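Long-range contacts in racemase (Pseudovibrio sp. JE062, PDB 3MKC), which belongs to the mandelate racemase and muconate lactonizing enzyme family of the enolase superfamily, whose C-terminal domain is related to the TIM barrel: residues A[168-176]-A[359-367]; A[319-330]-A[366-376]. All blocks are in the same frame, centred on the assembly; numbering follows the deposited sequence.

Contact 1: residues A[168-176]-A[359-367]; sequences AKAHNIRAV and AELVDGGFA
A type I' beta turn from Val362 to Gly365 is set against the loop at Ile173 that leads from a helix into a strand of the barrel-like domain. Gly364 lies closest to the loop backbone. It has positive phi, and the side where a side chain would start faces Asn172 O; the absence of a CB permits its CA to come within 3.6 Å of Asn172 O. Val362 and Gly365 close the turn with a reciprocal pair of backbone bonds, N to O in each direction. Beside the turn, Leu361 CD2 meets Ile173 CD1 at 3.5 Å, which is tight for two methyl groups. The two side chains cross at about a right angle. Leu361 turns its other methyl, CD1, onto one face of the Phe366 ring, toward the rim. The loop itself belongs to an alpha-to-beta connection of the barrel. Helix 154-170 ends there in a Schellman motif, with Asn172 as the C-prime residue at positive phi. Strand 175-179 follows and lies between strands 137-143 and 207-211. Near the solvent side, Asp363 meets Arg174 in a salt bridge. CG of Asp363 is anti to the backbone N (chi1 -176°), and this carries OD2 to 3.5 Å from Arg174 NH2. OD2 approaches the edge of the guanidinium near its plane, but the carboxylate is turned 71° from that plane. The pairing is therefore a long single approach and not a two-pronged one. One water joins the backbones. It accepts from Arg174 N at 2.7 Å and donates to Gly364 O at 2.9 Å.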
loop_
_atom_site.group_PDB
_atom_site.type_symbol
_atom_site.label_atom_id
_atom_site.label_comp_id
_atom_site.label_asym_id
_atom_site.label_seq_id
_atom_site.Cartn_x
_atom_site.Cartn_y
_atom_site.Cartn_z
ATOM N N ALA A 168 -6.184 19.571 6.884
ATOM C CA ALA A 168 -6.960 18.341 6.746
ATOM C C ALA A 168 -8.394 18.597 7.181
ATOM O O ALA A 168 -9.332 18.129 6.542
ATOM C CB ALA A 168 -6.347 17.223 7.593
ATOM N N LYS A 169 -8.564 19.344 8.267
ATOM C CA LYS A 169 -9.898 19.654 8.765
ATOM C C LYS A 169 -10.626 20.560 7.779
ATOM O O LYS A 169 -11.837 20.434 7.576
ATOM C CB LYS A 169 -9.809 20.333 10.132
ATOM C CG LYS A 169 -9.017 19.524 11.145
ATOM C CD LYS A 169 -9.427 19.818 12.579
ATOM C CE LYS A 169 -9.143 21.248 12.988
ATOM N NZ LYS A 169 -9.520 21.470 14.412
ATOM N N ALA A 170 -9.875 21.469 7.165
ATOM C CA ALA A 170 -10.438 22.400 6.195
ATOM C C ALA A 170 -10.964 21.662 4.970
ATOM O O ALA A 170 -11.884 22.136 4.300
ATOM C CB ALA A 170 -9.380 23.419 5.777
ATOM N N HIS A 171 -10.376 20.502 4.676
ATOM C CA HIS A 171 -10.793 19.700 3.527
ATOM C C HIS A 171 -11.660 18.526 3.965
ATOM O O HIS A 171 -11.878 17.587 3.196
ATOM C CB HIS A 171 -9.577 19.152 2.778
ATOM C CG HIS A 171 -8.793 20.193 2.043
ATOM N ND1 HIS A 171 -8.169 21.244 2.679
ATOM C CD2 HIS A 171 -8.503 20.323 0.728
ATOM C CE1 HIS A 171 -7.527 21.977 1.787
ATOM N NE2 HIS A 171 -7.714 21.439 0.596
ATOM N N ASN A 172 -12.144 18.580 5.201
ATOM C CA ASN A 172 -12.981 17.515 5.750
ATOM C C ASN A 172 -12.406 16.113 5.563
ATOM O O ASN A 172 -13.134 15.178 5.221
ATOM C CB ASN A 172 -14.387 17.566 5.148
ATOM C CG ASN A 172 -15.141 18.822 5.538
ATOM O OD1 ASN A 172 -15.199 19.186 6.713
ATOM N ND2 ASN A 172 -15.730 19.486 4.555
ATOM N N ILE A 173 -11.103 15.966 5.777
ATOM C CA ILE A 173 -10.466 14.657 5.673
ATOM C C ILE A 173 -10.957 13.886 6.900
ATOM O O ILE A 173 -10.850 14.371 8.027
ATOM C CB ILE A 173 -8.925 14.769 5.716
ATOM C CG1 ILE A 173 -8.431 15.595 4.524
ATOM C CG2 ILE A 173 -8.294 13.385 5.704
ATOM C CD1 ILE A 173 -8.887 15.065 3.179
ATOM N N ARG A 174 -11.495 12.691 6.676
ATOM C CA ARG A 174 -12.041 11.891 7.765
ATOM C C ARG A 174 -11.032 11.299 8.746
ATOM O O ARG A 174 -11.391 10.980 9.878
ATOM C CB ARG A 174 -12.902 10.764 7.190
ATOM C CG ARG A 174 -13.953 11.224 6.199
ATOM C CD ARG A 174 -14.970 12.144 6.852
ATOM N NE ARG A 174 -16.006 12.571 5.914
ATOM C CZ ARG A 174 -16.968 11.785 5.439
ATOM N NH1 ARG A 174 -17.044 10.513 5.812
ATOM N NH2 ARG A 174 -17.859 12.274 4.582
ATOM N N ALA A 175 -9.780 11.147 8.326
ATOM C CA ALA A 175 -8.763 10.577 9.204
ATOM C C ALA A 175 -7.355 10.876 8.710
ATOM O O ALA A 175 -7.114 10.955 7.509
ATOM C CB ALA A 175 -8.964 9.065 9.325
ATOM N N VAL A 176 -6.430 11.033 9.650
ATOM C CA VAL A 176 -5.046 11.319 9.323
ATOM C C VAL A 176 -4.107 10.500 10.199
ATOM O O VAL A 176 -4.462 10.100 11.306
ATOM C CB VAL A 176 -4.723 12.815 9.533
ATOM C CG1 VAL A 176 -5.587 13.673 8.601
ATOM C CG2 VAL A 176 -4.970 13.199 10.984
ATOM N N ALA A 359 -7.090 11.220 -9.026
ATOM C CA ALA A 359 -8.485 11.139 -8.605
ATOM C C ALA A 359 -8.847 12.337 -7.736
ATOM O O ALA A 359 -8.086 12.732 -6.855
ATOM C CB ALA A 359 -8.727 9.848 -7.837
ATOM N N GLU A 360 -10.020 12.907 -7.980
ATOM C CA GLU A 360 -10.460 14.062 -7.212
ATOM C C GLU A 360 -11.066 13.671 -5.870
ATOM O O GLU A 360 -12.030 12.907 -5.802
ATOM C CB GLU A 360 -11.467 14.890 -8.022
ATOM C CG GLU A 360 -10.850 15.602 -9.228
ATOM C CD GLU A 360 -11.809 16.578 -9.904
ATOM O OE1 GLU A 360 -12.454 16.205 -10.915
ATOM O OE2 GLU A 360 -11.918 17.722 -9.409
ATOM N N LEU A 361 -10.479 14.194 -4.801
ATOM C CA LEU A 361 -10.961 13.916 -3.454
ATOM C C LEU A 361 -12.069 14.923 -3.167
ATOM O O LEU A 361 -11.820 16.128 -3.090
ATOM C CB LEU A 361 -9.822 14.080 -2.448
ATOM C CG LEU A 361 -10.110 13.611 -1.023
ATOM C CD1 LEU A 361 -10.317 12.101 -1.018
ATOM C CD2 LEU A 361 -8.957 13.993 -0.111
ATOM N N VAL A 362 -13.293 14.428 -3.029
ATOM C CA VAL A 362 -14.444 15.288 -2.774
ATOM C C VAL A 362 -15.049 15.034 -1.399
ATOM O O VAL A 362 -15.483 13.921 -1.100
ATOM C CB VAL A 362 -15.543 15.071 -3.841
ATOM C CG1 VAL A 362 -16.743 15.948 -3.538
ATOM C CG2 VAL A 362 -14.993 15.380 -5.233
ATOM N N ASP A 363 -15.082 16.074 -0.570
ATOM C CA ASP A 363 -15.633 15.965 0.776
ATOM C C ASP A 363 -14.919 14.836 1.517
ATOM O O ASP A 363 -15.534 14.080 2.271
ATOM C CB ASP A 363 -17.142 15.699 0.697
ATOM C CG ASP A 363 -17.811 15.670 2.061
ATOM O OD1 ASP A 363 -17.484 16.524 2.911
ATOM O OD2 ASP A 363 -18.680 14.796 2.279
ATOM N N GLY A 364 -13.612 14.731 1.284
ATOM C CA GLY A 364 -12.807 13.706 1.927
ATOM C C GLY A 364 -13.034 12.295 1.416
ATOM O O GLY A 364 -12.650 11.330 2.076
ATOM N N GLY A 365 -13.643 12.160 0.242
ATOM C CA GLY A 365 -13.902 10.835 -0.292
ATOM C C GLY A 365 -13.790 10.728 -1.799
ATOM O O GLY A 365 -13.861 11.733 -2.512
ATOM N N PHE A 366 -13.620 9.502 -2.283
ATOM C CA PHE A 366 -13.498 9.243 -3.712
ATOM C C PHE A 366 -14.735 8.563 -4.273
ATOM O O PHE A 366 -15.349 7.730 -3.616
ATOM C CB PHE A 366 -12.279 8.360 -3.992
ATOM C CG PHE A 366 -10.972 9.026 -3.704
ATOM C CD1 PHE A 366 -10.621 10.207 -4.353
ATOM C CD2 PHE A 366 -10.086 8.481 -2.783
ATOM C CE1 PHE A 366 -9.412 10.837 -4.091
ATOM C CE2 PHE A 366 -8.867 9.103 -2.510
ATOM C CZ PHE A 366 -8.529 10.287 -3.166
ATOM N N ALA A 367 -15.096 8.931 -5.498
ATOM C CA ALA A 367 -16.244 8.341 -6.169
ATOM C C ALA A 367 -15.746 7.102 -6.898
ATOM O O ALA A 367 -14.541 6.899 -7.032
ATOM C CB ALA A 367 -16.835 9.329 -7.173
HETATM O O HOH W 1 -10.932 11.350 4.352
#

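Contact 2: residues A[319-330]-A[366-376]; sequences GITSAAAIHYQF and FAKPTAPGLGI
Helix 319-330 and the mostly loop segment 366-376 run in opposite directions, from Ile320 beside Ile376 to Phe330 beside Lys368, and come closest at Ala323 and Leu374, with CA atoms 5.9 Å apart. The helix belongs to the barrel-like domain. The segment runs alongside it and makes a type II' beta turn from Pro372 to Gly375. At one end, Phe330 lies across Lys368 at about a right angle. Lys368 CB sits over a face of the ring, and CG is 3.4 Å from Phe330 CE1. Phe366 O comes to the edge of the same ring, near its plane. Ile326 divides its contacts between two partners. Its CD1 makes a CH-pi contact over the Phe366 ring, 3.8 Å from the centroid and 14° off the normal. Its CG2 touches Pro369 CG. Pro369 also turns CG onto the His327 ring in a second CH-pi contact, 3.8 Å from the centroid. Farther along, Leu374 CD2 packs on Ala324 CA. Ile376 has CG1 between its backbone N and carbonyl carbon (chi1 53°), and its CD1 reaches Ile320 CA at 3.7 Å. CG2 of Ile376 meets Ala323 CB. Helices 102-122 and 126-129 also pack here, through Met112 and Ala126. His327 ND1 is hydrogen-bonded to Tyr127 N. At its other nitrogen, NE2, two waters lie in the ring plane. One takes a weak bond from NE2 and donates to Ala371 O and Gly373 O; the other is 3.0 Å from His327 NE2 and donates to Leu374 O at 2.7 Å.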
loop_
_atom_site.group_PDB
_atom_site.type_symbol
_atom_site.label_atom_id
_atom_site.label_comp_id
_atom_site.label_asym_id
_atom_site.label_seq_id
_atom_site.Cartn_x
_atom_site.Cartn_y
_atom_site.Cartn_z
ATOM N N GLY A 319 1.437 7.577 -8.211
ATOM C CA GLY A 319 0.031 7.583 -8.563
ATOM C C GLY A 319 -0.462 6.229 -9.034
ATOM O O GLY A 319 -1.664 5.972 -9.059
ATOM N N ILE A 320 0.465 5.354 -9.414
ATOM C CA ILE A 320 0.084 4.028 -9.883
ATOM C C ILE A 320 -0.529 3.210 -8.745
ATOM O O ILE A 320 -1.577 2.584 -8.905
ATOM C CB ILE A 320 1.299 3.273 -10.453
ATOM C CG1 ILE A 320 1.886 4.058 -11.635
ATOM C CG2 ILE A 320 0.881 1.883 -10.904
ATOM C CD1 ILE A 320 3.077 3.382 -12.297
ATOM N N THR A 321 0.129 3.221 -7.593
ATOM C CA THR A 321 -0.374 2.483 -6.443
ATOM C C THR A 321 -1.596 3.182 -5.839
ATOM O O THR A 321 -2.523 2.521 -5.367
ATOM C CB THR A 321 0.730 2.308 -5.379
ATOM O OG1 THR A 321 1.785 1.506 -5.928
ATOM C CG2 THR A 321 0.182 1.627 -4.126
ATOM N N SER A 322 -1.612 4.514 -5.860
ATOM C CA SER A 322 -2.763 5.236 -5.320
ATOM C C SER A 322 -4.027 4.852 -6.088
ATOM O O SER A 322 -5.111 4.768 -5.510
ATOM C CB SER A 322 -2.549 6.751 -5.404
ATOM O OG SER A 322 -1.665 7.201 -4.389
ATOM N N ALA A 323 -3.890 4.616 -7.392
ATOM C CA ALA A 323 -5.031 4.231 -8.206
ATOM C C ALA A 323 -5.502 2.835 -7.802
ATOM O O ALA A 323 -6.704 2.592 -7.635
ATOM C CB ALA A 323 -4.654 4.246 -9.685
ATOM N N ALA A 324 -4.552 1.919 -7.650
ATOM C CA ALA A 324 -4.885 0.555 -7.263
ATOM C C ALA A 324 -5.575 0.568 -5.905
ATOM O O ALA A 324 -6.516 -0.195 -5.677
ATOM C CB ALA A 324 -3.622 -0.311 -7.201
ATOM N N ALA A 325 -5.115 1.450 -5.023
ATOM C CA ALA A 325 -5.662 1.569 -3.671
ATOM C C ALA A 325 -7.143 1.944 -3.673
ATOM O O ALA A 325 -7.922 1.444 -2.864
ATOM C CB ALA A 325 -4.859 2.599 -2.862
ATOM N N ILE A 326 -7.538 2.835 -4.576
ATOM C CA ILE A 326 -8.942 3.218 -4.637
ATOM C C ILE A 326 -9.775 2.040 -5.141
ATOM O O ILE A 326 -10.859 1.763 -4.626
ATOM C CB ILE A 326 -9.150 4.435 -5.571
ATOM C CG1 ILE A 326 -8.521 5.675 -4.938
ATOM C CG2 ILE A 326 -10.643 4.660 -5.816
ATOM C CD1 ILE A 326 -8.548 6.909 -5.828
ATOM N N HIS A 327 -9.269 1.339 -6.149
ATOM C CA HIS A 327 -9.999 0.204 -6.691
ATOM C C HIS A 327 -10.076 -0.875 -5.628
ATOM O O HIS A 327 -11.092 -1.557 -5.494
ATOM C CB HIS A 327 -9.311 -0.309 -7.955
ATOM C CG HIS A 327 -9.555 0.549 -9.155
ATOM N ND1 HIS A 327 -10.531 0.264 -10.085
ATOM C CD2 HIS A 327 -8.967 1.698 -9.567
ATOM C CE1 HIS A 327 -10.533 1.200 -11.017
ATOM N NE2 HIS A 327 -9.592 2.082 -10.726
ATOM N N TYR A 328 -8.994 -1.015 -4.870
ATOM C CA TYR A 328 -8.936 -1.985 -3.779
ATOM C C TYR A 328 -10.019 -1.690 -2.735
ATOM O O TYR A 328 -10.819 -2.560 -2.380
ATOM C CB TYR A 328 -7.562 -1.936 -3.098
ATOM C CG TYR A 328 -7.551 -2.648 -1.760
ATOM C CD1 TYR A 328 -7.377 -4.027 -1.686
ATOM C CD2 TYR A 328 -7.826 -1.952 -0.578
ATOM C CE1 TYR A 328 -7.487 -4.701 -0.468
ATOM C CE2 TYR A 328 -7.940 -2.615 0.640
ATOM C CZ TYR A 328 -7.774 -3.991 0.688
ATOM O OH TYR A 328 -7.930 -4.665 1.879
ATOM N N GLN A 329 -10.060 -0.450 -2.254
ATOM C CA GLN A 329 -11.033 -0.100 -1.225
ATOM C C GLN A 329 -12.476 -0.292 -1.665
ATOM O O GLN A 329 -13.330 -0.642 -0.859
ATOM C CB GLN A 329 -10.828 1.337 -0.738
ATOM C CG GLN A 329 -11.652 1.669 0.509
ATOM C CD GLN A 329 -11.139 0.966 1.762
ATOM O OE1 GLN A 329 -10.320 0.050 1.688
ATOM N NE2 GLN A 329 -11.633 1.391 2.921
ATOM N N PHE A 330 -12.758 -0.067 -2.942
ATOM C CA PHE A 330 -14.121 -0.244 -3.425
ATOM C C PHE A 330 -14.578 -1.699 -3.486
ATOM O O PHE A 330 -15.664 -2.037 -3.012
ATOM C CB PHE A 330 -14.279 0.380 -4.815
ATOM C CG PHE A 330 -14.732 1.811 -4.782
ATOM C CD1 PHE A 330 -16.042 2.126 -4.428
ATOM C CD2 PHE A 330 -13.844 2.844 -5.073
ATOM C CE1 PHE A 330 -16.465 3.457 -4.360
ATOM C CE2 PHE A 330 -14.258 4.176 -5.005
ATOM C CZ PHE A 330 -15.574 4.479 -4.645
ATOM N N PHE A 366 -13.620 9.502 -2.283
ATOM C CA PHE A 366 -13.498 9.243 -3.712
ATOM C C PHE A 366 -14.735 8.563 -4.273
ATOM O O PHE A 366 -15.349 7.730 -3.616
ATOM C CB PHE A 366 -12.279 8.360 -3.992
ATOM C CG PHE A 366 -10.972 9.026 -3.704
ATOM C CD1 PHE A 366 -10.621 10.207 -4.353
ATOM C CD2 PHE A 366 -10.086 8.481 -2.783
ATOM C CE1 PHE A 366 -9.412 10.837 -4.091
ATOM C CE2 PHE A 366 -8.867 9.103 -2.510
ATOM C CZ PHE A 366 -8.529 10.287 -3.166
ATOM N N ALA A 367 -15.096 8.931 -5.498
ATOM C CA ALA A 367 -16.244 8.341 -6.169
ATOM C C ALA A 367 -15.746 7.102 -6.898
ATOM O O ALA A 367 -14.541 6.899 -7.032
ATOM C CB ALA A 367 -16.835 9.329 -7.173
ATOM N N LYS A 368 -16.671 6.279 -7.375
ATOM C CA LYS A 368 -16.294 5.067 -8.093
ATOM C C LYS A 368 -15.522 5.382 -9.366
ATOM O O LYS A 368 -15.909 6.263 -10.130
ATOM C CB LYS A 368 -17.543 4.254 -8.445
ATOM C CG LYS A 368 -18.341 3.826 -7.220
ATOM C CD LYS A 368 -19.341 2.726 -7.538
ATOM C CE LYS A 368 -20.433 3.189 -8.465
ATOM N NZ LYS A 368 -21.493 2.142 -8.595
ATOM N N PRO A 369 -14.398 4.686 -9.601
ATOM C CA PRO A 369 -13.623 4.948 -10.817
ATOM C C PRO A 369 -14.493 4.681 -12.042
ATOM O O PRO A 369 -15.323 3.777 -12.028
ATOM C CB PRO A 369 -12.463 3.965 -10.697
ATOM C CG PRO A 369 -12.233 3.924 -9.215
ATOM C CD PRO A 369 -13.649 3.812 -8.680
ATOM N N THR A 370 -14.313 5.471 -13.096
ATOM C CA THR A 370 -15.111 5.307 -14.305
ATOM C C THR A 370 -14.305 4.900 -15.534
ATOM O O THR A 370 -14.874 4.676 -16.607
ATOM C CB THR A 370 -15.860 6.604 -14.643
ATOM O OG1 THR A 370 -14.922 7.683 -14.714
ATOM C CG2 THR A 370 -16.906 6.915 -13.577
ATOM N N ALA A 371 -12.989 4.806 -15.388
ATOM C CA ALA A 371 -12.142 4.432 -16.512
ATOM C C ALA A 371 -11.781 2.952 -16.476
ATOM O O ALA A 371 -11.814 2.321 -15.416
ATOM C CB ALA A 371 -10.869 5.274 -16.511
ATOM N N PRO A 372 -11.451 2.376 -17.642
ATOM C CA PRO A 372 -11.079 0.961 -17.726
ATOM C C PRO A 372 -9.788 0.736 -16.944
ATOM O O PRO A 372 -8.999 1.663 -16.770
ATOM C CB PRO A 372 -10.876 0.746 -19.223
ATOM C CG PRO A 372 -11.841 1.722 -19.837
ATOM C CD PRO A 372 -11.617 2.953 -18.991
ATOM N N GLY A 373 -9.572 -0.494 -16.484
ATOM C CA GLY A 373 -8.368 -0.789 -15.730
ATOM C C GLY A 373 -8.172 0.100 -14.517
ATOM O O GLY A 373 -9.118 0.384 -13.782
ATOM N N LEU A 374 -6.936 0.545 -14.302
ATOM C CA LEU A 374 -6.627 1.399 -13.163
ATOM C C LEU A 374 -6.863 2.874 -13.445
ATOM O O LEU A 374 -6.725 3.714 -12.557
ATOM C CB LEU A 374 -5.180 1.176 -12.717
ATOM C CG LEU A 374 -4.932 -0.191 -12.078
ATOM C CD1 LEU A 374 -3.463 -0.340 -11.722
ATOM C CD2 LEU A 374 -5.795 -0.339 -10.833
ATOM N N GLY A 375 -7.214 3.186 -14.686
ATOM C CA GLY A 375 -7.487 4.565 -15.050
ATOM C C GLY A 375 -6.304 5.498 -14.929
ATOM O O GLY A 375 -6.410 6.583 -14.358
ATOM N N ILE A 376 -5.166 5.083 -15.467
ATOM C CA ILE A 376 -3.976 5.916 -15.412
ATOM C C ILE A 376 -3.089 5.701 -16.621
ATOM O O ILE A 376 -3.215 4.702 -17.339
ATOM C CB ILE A 376 -3.119 5.610 -14.168
ATOM C CG1 ILE A 376 -2.834 4.107 -14.103
ATOM C CG2 ILE A 376 -3.809 6.117 -12.913
ATOM C CD1 ILE A 376 -1.916 3.715 -12.954
HETATM O O HOH W 2 -10.292 3.245 -13.512
HETATM O O HOH W 3 -8.852 4.889 -11.341
#

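After the N-terminal domain and strand 137-143, the chain reaches 168-176, the junction of helix 154-170 and strand 175-179. It goes on through several further helices and strands to helix 319-331. Contact 1 closes the long loop when 359-367 returns to that junction. Contact 2 closes a shorter one, from 319-330 to 366-376. The order of segments alternates, so the two loops cross. Phe366 and Ala367 belong to a segment of each contact, but they meet the partner segment only in contact 2. Strand 366-367 pairs antiparallel with strand 137-143. The contacts also touch directly, with Ala359 CB 3.6 Å from Ile326 CD1. One continuous C-terminal run thus ties the helix-strand junction to helix 319-331.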